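Long-range contacts in glycerol-3-phosphate dehydrogenase [NAD(+)] 1 (Saccharomyces cerevisiae, PDB 4FGW), which catalyses the NAD-dependent interconversion of dihydroxyacetone phosphate and sn-glycerol 3-phosphate, driving the glycerol production and accumulation that protects yeast cells under hyperosmotic stress: residues Ser194-Val198 against Gln294-Gly298; His215-Lys219 against Ser230-Asp234; Arg310-Val314 against Leu332-Ala338; Lys323-Glu327 against Val370-Tyr374. One frame throughout, in Å; residues are numbered along the deposited sequence.

Contact 1. Residues Ser194-Val198 against Gln294-Gly298; sequences SETTV and QESAG
Thr197 OG1 accepts a hydrogen bond from Ala297 N, 3.0 Å away and bent to 156°, which ties strand 194-199 to the start of helix 296-307. A chi1 of -37° sets this hydroxyl beside its own backbone N and facing the helix. A water 2.8 Å from Thr197 OG1 extends the link: it donates to Glu295 OE1 and accepts from Ser296 N. Glu295 OE1 is also bonded to Ser230 OG of the neighbouring strand. Around Ser296 the grip is softer. Its OG lies 3.4 Å from Glu195 O, a weak pairing at best, and finds a firmer partner in Ala182 N. A second water, 2.7 Å from Ser296 OG, donates to Glu195 OE2, the oxygen that forms a salt bridge with Arg270 of the second subunit. Packing fills in the rest: Thr197 CG2 lies 3.8 Å from Glu295 CB as the two side chains cross nearly at right angles, and Thr197 CB rests 3.9 Å from Ala297 CB. A valine in place of Thr197 would probably leave Ala297 N and the bridging water without their shared partner. This seam between the Rossmann-type sheet and the helical C-terminal part is therefore polar although buried, with a threonine hydroxyl and one bridging water serving the backbone N-H groups of Ala297 and Ser296, and a second water linking side chains.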
loop_
_atom_site.group_PDB
_atom_site.type_symbol
_atom_site.label_atom_id
_atom_site.label_comp_id
_atom_site.label_asym_id
_atom_site.label_seq_id
_atom_site.Cartn_x
_atom_site.Cartn_y
_atom_site.Cartn_z
ATOM N N SER A 194 -13.565 6.932 7.055
ATOM C CA SER A 194 -12.260 7.150 6.444
ATOM C C SER A 194 -11.323 7.715 7.518
ATOM O O SER A 194 -11.727 7.871 8.678
ATOM C CB SER A 194 -12.343 8.081 5.230
ATOM O OG SER A 194 -12.798 9.384 5.558
ATOM N N GLU A 195 -10.063 7.986 7.138
ATOM C CA GLU A 195 -9.062 8.517 8.047
ATOM C C GLU A 195 -8.399 9.751 7.462
ATOM O O GLU A 195 -8.503 10.021 6.257
ATOM C CB GLU A 195 -7.968 7.469 8.319
ATOM C CG GLU A 195 -8.428 6.166 8.952
ATOM C CD GLU A 195 -7.292 5.199 9.229
ATOM O OE1 GLU A 195 -7.233 4.659 10.355
ATOM O OE2 GLU A 195 -6.444 5.004 8.332
ATOM N N THR A 196 -7.667 10.472 8.328
ATOM C CA THR A 196 -6.819 11.593 7.954
ATOM C C THR A 196 -5.645 11.718 8.908
ATOM O O THR A 196 -5.728 11.302 10.071
ATOM C CB THR A 196 -7.593 12.923 7.755
ATOM O OG1 THR A 196 -6.877 13.710 6.810
ATOM C CG2 THR A 196 -7.760 13.731 9.052
ATOM N N THR A 197 -4.563 12.323 8.402
ATOM C CA THR A 197 -3.394 12.672 9.190
ATOM C C THR A 197 -3.458 14.190 9.356
ATOM O O THR A 197 -3.826 14.908 8.418
ATOM C CB THR A 197 -2.080 12.299 8.490
ATOM O OG1 THR A 197 -2.209 11.076 7.773
ATOM C CG2 THR A 197 -0.916 12.233 9.456
ATOM N N VAL A 198 -3.135 14.656 10.571
ATOM C CA VAL A 198 -2.986 16.059 10.909
ATOM C C VAL A 198 -1.532 16.190 11.366
ATOM O O VAL A 198 -1.105 15.477 12.277
ATOM C CB VAL A 198 -3.996 16.591 11.967
ATOM C CG1 VAL A 198 -3.730 18.069 12.273
ATOM C CG2 VAL A 198 -5.433 16.406 11.500
ATOM N N GLN A 294 3.328 4.756 7.638
ATOM C CA GLN A 294 2.465 4.635 8.826
ATOM C C GLN A 294 1.195 5.466 8.756
ATOM O O GLN A 294 0.238 5.147 9.461
ATOM C CB GLN A 294 3.212 5.051 10.103
ATOM C CG GLN A 294 4.389 4.165 10.490
ATOM C CD GLN A 294 5.016 4.532 11.817
ATOM O OE1 GLN A 294 5.728 3.731 12.418
ATOM N NE2 GLN A 294 4.791 5.746 12.309
ATOM N N GLU A 295 1.196 6.565 7.968
ATOM C CA GLU A 295 0.077 7.508 7.946
ATOM C C GLU A 295 -0.848 7.457 6.738
ATOM O O GLU A 295 -0.443 7.030 5.647
ATOM C CB GLU A 295 0.567 8.955 8.225
ATOM C CG GLU A 295 1.455 9.111 9.462
ATOM C CD GLU A 295 0.875 8.705 10.803
ATOM O OE1 GLU A 295 -0.364 8.755 10.961
ATOM O OE2 GLU A 295 1.663 8.363 11.712
ATOM N N SER A 296 -2.106 7.916 6.953
ATOM C CA SER A 296 -3.152 8.001 5.937
ATOM C C SER A 296 -2.687 8.836 4.746
ATOM O O SER A 296 -2.914 8.460 3.598
ATOM C CB SER A 296 -4.431 8.585 6.532
ATOM O OG SER A 296 -5.484 8.573 5.580
ATOM N N ALA A 297 -2.002 9.952 5.035
ATOM C CA ALA A 297 -1.451 10.882 4.055
ATOM C C ALA A 297 -0.455 10.197 3.114
ATOM O O ALA A 297 -0.383 10.569 1.946
ATOM C CB ALA A 297 -0.773 12.023 4.775
ATOM N N GLY A 298 0.261 9.194 3.630
ATOM C CA GLY A 298 1.245 8.423 2.887
ATOM C C GLY A 298 0.648 7.273 2.110
ATOM O O GLY A 298 -0.108 7.494 1.163
HETATM O O HOH W 1 -6.436 6.052 5.658
HETATM O O HOH W 2 -2.723 8.900 9.520
#

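Contact 2. Residues His215-Lys219 against Ser230-Asp234; sequences HKVLK and SVIED
His215 and Val231 hold helix 215-222 against strand 227-232, the second and third elements of a beta-alpha-beta unit that begins with strand 194-199. The segment axes pass 8.4 Å apart and run nearly antiparallel, at 151°. Val231 points at the helix, and its two methyls divide the work. CG1, anti to the backbone N (chi1 -163°), sits over a face of the imidazole: Val231 CG1 is 4.0 Å from the centroid of the His215 ring and 29° off its normal, a CH-pi contact. The same methyl of Val231 is 4.1 Å from Leu218 CB. Val231 CG2 goes one turn farther along the helix and meets Lys219 CB at 3.8 Å. At the rim of the imidazole, in its plane, Glu233 CG approaches His215 CE1 to 3.6 Å, while the carboxylate beyond makes no contact with the ring nitrogens. Ile232 O comes to 3.4 Å from His215 NE2 at too poor an angle for a bond; that nitrogen is instead hydrogen-bonded to Tyr200 O, which is likely to steady the ring over Val231. Lys219 reaches back along the strand, its NZ bonded to Val229 O. No hydrogen bond joins the two segments themselves. Methyl, ring and methylene contacts thus seat a helix against a strand that is outermost within this chain, as in the beta-alpha-beta crossovers of Rossmann-type nucleotide-binding domains.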
loop_
_atom_site.group_PDB
_atom_site.type_symbol
_atom_site.label_atom_id
_atom_site.label_comp_id
_atom_site.label_asym_id
_atom_site.label_seq_id
_atom_site.Cartn_x
_atom_site.Cartn_y
_atom_site.Cartn_z
ATOM N N HIS A 215 -0.916 18.737 20.094
ATOM C CA HIS A 215 -1.470 17.587 19.381
ATOM C C HIS A 215 -2.771 17.065 19.972
ATOM O O HIS A 215 -3.583 16.513 19.234
ATOM C CB HIS A 215 -0.420 16.485 19.223
ATOM C CG HIS A 215 0.698 16.861 18.300
ATOM N ND1 HIS A 215 1.789 16.036 18.126
ATOM C CD2 HIS A 215 0.852 17.959 17.521
ATOM C CE1 HIS A 215 2.574 16.659 17.263
ATOM N NE2 HIS A 215 2.049 17.819 16.872
ATOM N N LYS A 216 -2.988 17.273 21.282
ATOM C CA LYS A 216 -4.207 16.875 21.991
ATOM C C LYS A 216 -5.400 17.712 21.510
ATOM O O LYS A 216 -6.474 17.161 21.264
ATOM C CB LYS A 216 -4.028 17.003 23.517
ATOM C CG LYS A 216 -3.146 15.916 24.135
ATOM C CD LYS A 216 -3.760 15.303 25.397
ATOM C CE LYS A 216 -3.398 16.023 26.678
ATOM N NZ LYS A 216 -3.954 15.332 27.874
ATOM N N VAL A 217 -5.193 19.045 21.364
ATOM C CA VAL A 217 -6.193 20.008 20.891
ATOM C C VAL A 217 -6.579 19.669 19.435
ATOM O O VAL A 217 -7.770 19.615 19.117
ATOM C CB VAL A 217 -5.709 21.474 21.090
ATOM C CG1 VAL A 217 -6.540 22.465 20.284
ATOM C CG2 VAL A 217 -5.712 21.857 22.570
ATOM N N LEU A 218 -5.569 19.381 18.583
ATOM C CA LEU A 218 -5.750 19.012 17.174
ATOM C C LEU A 218 -6.452 17.672 16.999
ATOM O O LEU A 218 -7.234 17.524 16.059
ATOM C CB LEU A 218 -4.424 19.040 16.396
ATOM C CG LEU A 218 -3.776 20.421 16.229
ATOM C CD1 LEU A 218 -2.389 20.291 15.699
ATOM C CD2 LEU A 218 -4.608 21.342 15.337
ATOM N N LYS A 219 -6.195 16.709 17.907
ATOM C CA LYS A 219 -6.853 15.402 17.914
ATOM C C LYS A 219 -8.323 15.594 18.252
ATOM O O LYS A 219 -9.172 15.049 17.561
ATOM C CB LYS A 219 -6.179 14.435 18.917
ATOM C CG LYS A 219 -6.819 13.038 18.997
ATOM C CD LYS A 219 -6.289 12.052 17.961
ATOM C CE LYS A 219 -6.828 10.659 18.201
ATOM N NZ LYS A 219 -5.943 9.615 17.611
ATOM N N SER A 230 -5.012 10.917 13.094
ATOM C CA SER A 230 -3.694 10.633 13.653
ATOM C C SER A 230 -2.921 11.954 13.587
ATOM O O SER A 230 -2.809 12.541 12.511
ATOM C CB SER A 230 -2.986 9.548 12.853
ATOM O OG SER A 230 -1.625 9.455 13.242
ATOM N N VAL A 231 -2.451 12.446 14.737
ATOM C CA VAL A 231 -1.717 13.709 14.833
ATOM C C VAL A 231 -0.215 13.460 14.961
ATOM O O VAL A 231 0.225 12.746 15.863
ATOM C CB VAL A 231 -2.245 14.679 15.926
ATOM C CG1 VAL A 231 -1.719 16.096 15.695
ATOM C CG2 VAL A 231 -3.767 14.683 15.975
ATOM N N ILE A 232 0.562 14.049 14.042
ATOM C CA ILE A 232 2.025 13.929 13.990
ATOM C C ILE A 232 2.680 15.312 13.852
ATOM O O ILE A 232 1.978 16.326 13.850
ATOM C CB ILE A 232 2.483 12.926 12.879
ATOM C CG1 ILE A 232 2.054 13.386 11.462
ATOM C CG2 ILE A 232 2.019 11.493 13.191
ATOM C CD1 ILE A 232 2.883 12.845 10.321
ATOM N N GLU A 233 4.014 15.346 13.728
ATOM C CA GLU A 233 4.800 16.572 13.564
ATOM C C GLU A 233 5.145 16.844 12.099
ATOM O O GLU A 233 5.108 17.993 11.668
ATOM C CB GLU A 233 6.100 16.490 14.383
ATOM C CG GLU A 233 5.914 16.741 15.866
ATOM C CD GLU A 233 7.025 17.566 16.483
ATOM O OE1 GLU A 233 7.969 16.960 17.038
ATOM O OE2 GLU A 233 6.962 18.815 16.396
ATOM N N ASP A 234 5.503 15.783 11.348
ATOM C CA ASP A 234 5.966 15.838 9.965
ATOM C C ASP A 234 4.999 16.462 8.945
ATOM O O ASP A 234 4.296 15.751 8.217
ATOM C CB ASP A 234 6.533 14.468 9.537
ATOM C CG ASP A 234 7.331 14.441 8.243
ATOM O OD1 ASP A 234 7.617 15.527 7.692
ATOM O OD2 ASP A 234 7.667 13.331 7.782
#

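Contact 3. Residues Arg310-Val314 against Leu332-Ala338; sequences RNVKV and LLNGQSA
Val314 and Leu333 meet where helix 310-320 packs on the end of helix 325-333 and the loop after it, a packing of two helices and the following loop in the C-terminal helical domain that carries part of the probable substrate and NAD(+) site. The apolar contacts centre on Leu333. Leu333 CD1 lies 3.7 Å from Val314 CG2, the side chains crossing nearly at right angles, and Leu333 CD2 touches Arg310 CG at 3.8 Å. Farther out, Leu332 CD1 rests on the aliphatic chain of Lys313, 3.8 Å from Lys313 CG. Val314 CG2 also reaches Ala338 CB at 4.2 Å.

The polar atoms gather around Arg310 and Asn311, at the start of helix 310-320. Arg310, which by similarity binds both NAD(+) and substrate, lays its methylene groups over Leu333 and then bends at chi3 (-72°), bringing its guanidinium to the loop. There Arg310 NH1 stands 2.8 Å from Gln336 OE1, with the guanidinium and amide planes 56° apart, and Arg310 NE is 3.5 Å from Ser337 O. Asn311, also assigned to the substrate site by similarity, packs on Asn246 and Ala249 of helix 235-257; Asn311 OD1 takes a hydrogen bond from Gly340 N and lies 3.5 Å from Ala338 CB.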
loop_
_atom_site.group_PDB
_atom_site.type_symbol
_atom_site.label_atom_id
_atom_site.label_comp_id
_atom_site.label_asym_id
_atom_site.label_seq_id
_atom_site.Cartn_x
_atom_site.Cartn_y
_atom_site.Cartn_z
ATOM N N ARG A 310 -9.107 10.078 -11.263
ATOM C CA ARG A 310 -8.830 10.796 -12.522
ATOM C C ARG A 310 -7.518 10.389 -13.181
ATOM O O ARG A 310 -7.504 10.078 -14.374
ATOM C CB ARG A 310 -8.839 12.320 -12.306
ATOM C CG ARG A 310 -10.198 12.912 -11.956
ATOM C CD ARG A 310 -10.125 14.420 -11.783
ATOM N NE ARG A 310 -9.435 14.800 -10.547
ATOM C CZ ARG A 310 -10.042 15.070 -9.395
ATOM N NH1 ARG A 310 -11.367 15.026 -9.307
ATOM N NH2 ARG A 310 -9.331 15.397 -8.324
ATOM N N ASN A 311 -6.424 10.389 -12.403
ATOM C CA ASN A 311 -5.068 10.067 -12.853
ATOM C C ASN A 311 -4.921 8.642 -13.372
ATOM O O ASN A 311 -4.410 8.462 -14.473
ATOM C CB ASN A 311 -4.049 10.390 -11.762
ATOM C CG ASN A 311 -4.063 11.847 -11.371
ATOM O OD1 ASN A 311 -3.488 12.696 -12.049
ATOM N ND2 ASN A 311 -4.749 12.172 -10.283
ATOM N N VAL A 312 -5.390 7.634 -12.604
ATOM C CA VAL A 312 -5.333 6.221 -13.002
ATOM C C VAL A 312 -6.221 5.940 -14.239
ATOM O O VAL A 312 -5.774 5.253 -15.158
ATOM C CB VAL A 312 -5.523 5.224 -11.801
ATOM C CG1 VAL A 312 -6.931 5.252 -11.231
ATOM C CG2 VAL A 312 -5.129 3.801 -12.177
ATOM N N LYS A 313 -7.436 6.541 -14.282
ATOM C CA LYS A 313 -8.421 6.402 -15.362
ATOM C C LYS A 313 -7.901 6.934 -16.702
ATOM O O LYS A 313 -8.070 6.256 -17.719
ATOM C CB LYS A 313 -9.749 7.088 -14.977
ATOM C CG LYS A 313 -10.959 6.637 -15.789
ATOM C CD LYS A 313 -12.259 7.184 -15.207
ATOM C CE LYS A 313 -13.465 6.596 -15.899
ATOM N NZ LYS A 313 -14.731 6.942 -15.203
ATOM N N VAL A 314 -7.272 8.139 -16.704
ATOM C CA VAL A 314 -6.705 8.763 -17.917
ATOM C C VAL A 314 -5.577 7.893 -18.472
ATOM O O VAL A 314 -5.579 7.568 -19.665
ATOM C CB VAL A 314 -6.269 10.242 -17.694
ATOM C CG1 VAL A 314 -5.356 10.747 -18.816
ATOM C CG2 VAL A 314 -7.486 11.148 -17.565
ATOM N N LEU A 332 -12.807 11.592 -20.766
ATOM C CA LEU A 332 -13.363 11.079 -19.513
ATOM C C LEU A 332 -13.709 12.147 -18.482
ATOM O O LEU A 332 -14.812 12.118 -17.936
ATOM C CB LEU A 332 -12.430 10.026 -18.864
ATOM C CG LEU A 332 -11.897 8.879 -19.728
ATOM C CD1 LEU A 332 -10.579 8.370 -19.184
ATOM C CD2 LEU A 332 -12.905 7.742 -19.837
ATOM N N LEU A 333 -12.760 13.054 -18.180
ATOM C CA LEU A 333 -12.917 14.040 -17.108
ATOM C C LEU A 333 -13.693 15.311 -17.450
ATOM O O LEU A 333 -13.959 16.114 -16.548
ATOM C CB LEU A 333 -11.562 14.386 -16.442
ATOM C CG LEU A 333 -10.442 13.327 -16.398
ATOM C CD1 LEU A 333 -9.182 13.920 -15.815
ATOM C CD2 LEU A 333 -10.844 12.104 -15.587
ATOM N N ASN A 334 -14.081 15.478 -18.729
ATOM C CA ASN A 334 -14.796 16.641 -19.266
ATOM C C ASN A 334 -14.232 18.021 -18.829
ATOM O O ASN A 334 -13.231 18.457 -19.401
ATOM C CB ASN A 334 -16.344 16.484 -19.239
ATOM C CG ASN A 334 -17.088 16.841 -17.963
ATOM O OD1 ASN A 334 -18.048 17.623 -17.982
ATOM N ND2 ASN A 334 -16.702 16.262 -16.837
ATOM N N GLY A 335 -14.808 18.640 -17.797
ATOM C CA GLY A 335 -14.360 19.931 -17.285
ATOM C C GLY A 335 -13.429 19.827 -16.095
ATOM O O GLY A 335 -13.389 20.739 -15.263
ATOM N N GLN A 336 -12.676 18.713 -16.004
ATOM C CA GLN A 336 -11.733 18.429 -14.917
ATOM C C GLN A 336 -10.369 17.968 -15.440
ATOM O O GLN A 336 -10.270 17.476 -16.568
ATOM C CB GLN A 336 -12.314 17.391 -13.950
ATOM C CG GLN A 336 -13.282 17.970 -12.933
ATOM C CD GLN A 336 -13.639 16.938 -11.896
ATOM O OE1 GLN A 336 -12.906 16.716 -10.925
ATOM N NE2 GLN A 336 -14.758 16.259 -12.100
ATOM N N SER A 337 -9.320 18.123 -14.614
ATOM C CA SER A 337 -7.956 17.751 -14.986
ATOM C C SER A 337 -7.336 16.676 -14.095
ATOM O O SER A 337 -7.628 16.612 -12.899
ATOM C CB SER A 337 -7.057 18.983 -15.000
ATOM O OG SER A 337 -7.560 19.988 -15.866
ATOM N N ALA A 338 -6.458 15.845 -14.685
ATOM C CA ALA A 338 -5.684 14.836 -13.969
ATOM C C ALA A 338 -4.386 15.545 -13.578
ATOM O O ALA A 338 -3.488 15.716 -14.403
ATOM C CB ALA A 338 -5.408 13.631 -14.860
#

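Contact 4. Residues Lys323-Glu327 against Val370-Tyr374; sequences KDAWE and VYNNY
Trp326 and Tyr371 make the close part of this contact, between the first turn of helix 325-333 and the last of helix 361-371. The indole brings its benzene edge to the face of the phenol in an offset edge-to-face pair, ring centroids 5.4 Å apart and planes at 68°. Trp326 CH2 lies over the face of the phenol, and Trp326 CZ2 comes closest, 3.7 Å from Tyr371 CE2. Although the CA-CB bond of Tyr371 leads away from 323-327, chi1 of -70° brings its ring back into the path of the indole. Beside this pair, Val370 CG1 packs 4.0 Å from Trp326 CH2 and 4.3 Å from Ala325 CB, while Ala325 CB itself lies over one face of the indole, toward its rim. Leu341 of helix 340-354 touches both Ala325 and Trp326, and its carbonyl oxygen is hydrogen-bonded to Tyr371 OH, fixing the phenol at its far end.

The other side is loose. Asp324 OD1 and Asn373 ND2 come no nearer than 4.3 Å, too far for a hydrogen bond, and both residues are exposed. Asp324 also touches a crystal neighbour, so its pose may owe something to the lattice. Putting an alanine at Tyr371 would probably leave the indole edge without the ring it leans on and Leu341 O without this hydroxyl, freeing Trp326 to turn. Across the two segments the attachment is thus aromatic and aliphatic, with no hydrogen bond or salt bridge; three helix ends meet through van der Waals contact, and a polar anchor comes from outside the two segments, the bond from Tyr371 to Leu341 O.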
loop_
_atom_site.group_PDB
_atom_site.type_symbol
_atom_site.label_atom_id
_atom_site.label_comp_id
_atom_site.label_asym_id
_atom_site.label_seq_id
_atom_site.Cartn_x
_atom_site.Cartn_y
_atom_site.Cartn_z
ATOM N N LYS A 323 -4.062 7.245 -27.471
ATOM C CA LYS A 323 -4.197 8.668 -27.683
ATOM C C LYS A 323 -3.316 9.305 -26.675
ATOM O O LYS A 323 -2.827 8.641 -25.797
ATOM C CB LYS A 323 -5.627 9.129 -27.457
ATOM C CG LYS A 323 -6.641 8.447 -28.321
ATOM C CD LYS A 323 -8.009 8.529 -27.704
ATOM C CE LYS A 323 -9.024 7.928 -28.623
ATOM N NZ LYS A 323 -8.363 7.553 -29.887
ATOM N N ASP A 324 -3.100 10.595 -26.786
ATOM C CA ASP A 324 -2.252 11.237 -25.823
ATOM C C ASP A 324 -3.066 11.489 -24.573
ATOM O O ASP A 324 -4.272 11.313 -24.554
ATOM C CB ASP A 324 -1.699 12.545 -26.381
ATOM C CG ASP A 324 -0.679 12.323 -27.461
ATOM O OD1 ASP A 324 -0.192 11.186 -27.583
ATOM O OD2 ASP A 324 -0.359 13.283 -28.186
ATOM N N ALA A 325 -2.388 11.910 -23.527
ATOM C CA ALA A 325 -3.039 12.212 -22.285
ATOM C C ALA A 325 -4.272 13.064 -22.476
ATOM O O ALA A 325 -5.386 12.644 -22.185
ATOM C CB ALA A 325 -2.074 12.916 -21.387
ATOM N N TRP A 326 -4.053 14.279 -22.954
ATOM C CA TRP A 326 -5.069 15.315 -22.975
ATOM C C TRP A 326 -6.281 14.991 -23.807
ATOM O O TRP A 326 -7.387 15.414 -23.535
ATOM C CB TRP A 326 -4.422 16.589 -23.422
ATOM C CG TRP A 326 -3.291 16.938 -22.557
ATOM C CD1 TRP A 326 -3.326 17.708 -21.451
ATOM C CD2 TRP A 326 -1.945 16.530 -22.719
ATOM N NE1 TRP A 326 -2.078 17.819 -20.907
ATOM C CE2 TRP A 326 -1.208 17.103 -21.676
ATOM C CE3 TRP A 326 -1.286 15.742 -23.647
ATOM C CZ2 TRP A 326 0.140 16.911 -21.535
ATOM C CZ3 TRP A 326 0.058 15.554 -23.506
ATOM C CH2 TRP A 326 0.758 16.133 -22.459
ATOM N N GLU A 327 -6.047 14.196 -24.813
ATOM C CA GLU A 327 -7.108 13.640 -25.646
ATOM C C GLU A 327 -7.954 12.719 -24.753
ATOM O O GLU A 327 -9.182 12.733 -24.844
ATOM C CB GLU A 327 -6.495 12.851 -26.816
ATOM C CG GLU A 327 -7.455 12.583 -27.967
ATOM C CD GLU A 327 -6.840 12.169 -29.294
ATOM O OE1 GLU A 327 -7.581 12.153 -30.304
ATOM O OE2 GLU A 327 -5.623 11.872 -29.334
ATOM N N VAL A 370 4.191 10.438 -20.988
ATOM C CA VAL A 370 3.190 11.505 -21.094
ATOM C C VAL A 370 3.567 12.600 -22.099
ATOM O O VAL A 370 2.775 12.887 -23.000
ATOM C CB VAL A 370 2.807 12.081 -19.695
ATOM C CG1 VAL A 370 1.902 13.310 -19.817
ATOM C CG2 VAL A 370 2.152 11.017 -18.814
ATOM N N TYR A 371 4.752 13.218 -21.937
ATOM C CA TYR A 371 5.203 14.339 -22.770
ATOM C C TYR A 371 5.863 13.967 -24.067
ATOM O O TYR A 371 5.501 14.506 -25.114
ATOM C CB TYR A 371 6.019 15.347 -21.952
ATOM C CG TYR A 371 5.134 16.093 -20.983
ATOM C CD1 TYR A 371 4.872 15.582 -19.713
ATOM C CD2 TYR A 371 4.462 17.246 -21.372
ATOM C CE1 TYR A 371 4.001 16.228 -18.841
ATOM C CE2 TYR A 371 3.593 17.905 -20.506
ATOM C CZ TYR A 371 3.367 17.393 -19.240
ATOM O OH TYR A 371 2.516 18.049 -18.385
ATOM N N ASN A 372 6.827 13.051 -24.012
ATOM C CA ASN A 372 7.501 12.575 -25.213
ATOM C C ASN A 372 6.752 11.305 -25.661
ATOM O O ASN A 372 5.655 11.064 -25.157
ATOM C CB ASN A 372 9.000 12.381 -24.936
ATOM C CG ASN A 372 9.642 13.632 -24.357
ATOM O OD1 ASN A 372 9.526 14.736 -24.901
ATOM N ND2 ASN A 372 10.270 13.506 -23.201
ATOM N N ASN A 373 7.278 10.485 -26.538
ATOM C CA ASN A 373 6.459 9.354 -26.926
ATOM C C ASN A 373 7.057 8.026 -26.596
ATOM O O ASN A 373 7.118 7.140 -27.427
ATOM C CB ASN A 373 6.064 9.427 -28.387
ATOM C CG ASN A 373 4.849 10.278 -28.599
ATOM O OD1 ASN A 373 4.952 11.486 -28.818
ATOM N ND2 ASN A 373 3.680 9.664 -28.505
ATOM N N TYR A 374 7.475 7.908 -25.350
ATOM C CA TYR A 374 8.104 6.710 -24.798
ATOM C C TYR A 374 7.176 5.491 -24.802
ATOM O O TYR A 374 6.018 5.608 -24.401
ATOM C CB TYR A 374 8.809 6.993 -23.462
ATOM C CG TYR A 374 10.187 7.607 -23.636
ATOM C CD1 TYR A 374 11.329 6.947 -23.189
ATOM C CD2 TYR A 374 10.353 8.838 -24.271
ATOM C CE1 TYR A 374 12.600 7.500 -23.362
ATOM C CE2 TYR A 374 11.619 9.391 -24.464
ATOM C CZ TYR A 374 12.739 8.726 -23.993
ATOM O OH TYR A 374 13.984 9.281 -24.158
#

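Overall arrangement
Contact 1 is the buried one, and it alone joins the Rossmann-type sheet to the helical C-terminal part; its chemistry is hydroxyls, waters and backbone groups. Contact 2 lies on the surface of the same sheet and is mainly apolar. The two meet through neighbouring strands 194-199 and 227-232, where Val198 O and Ile232 N are 2.8 Å apart, a probable hydrogen bond. Contacts 3 and 4 are partly buried and share helix 325-333, one at its end and the other at its start, with Val314 touching Ala325 between them. Contact 3 mixes aliphatic packing with site residues, whereas contact 4 is largely aromatic. Centres of contacts 2 and 4 are about 41 Å apart.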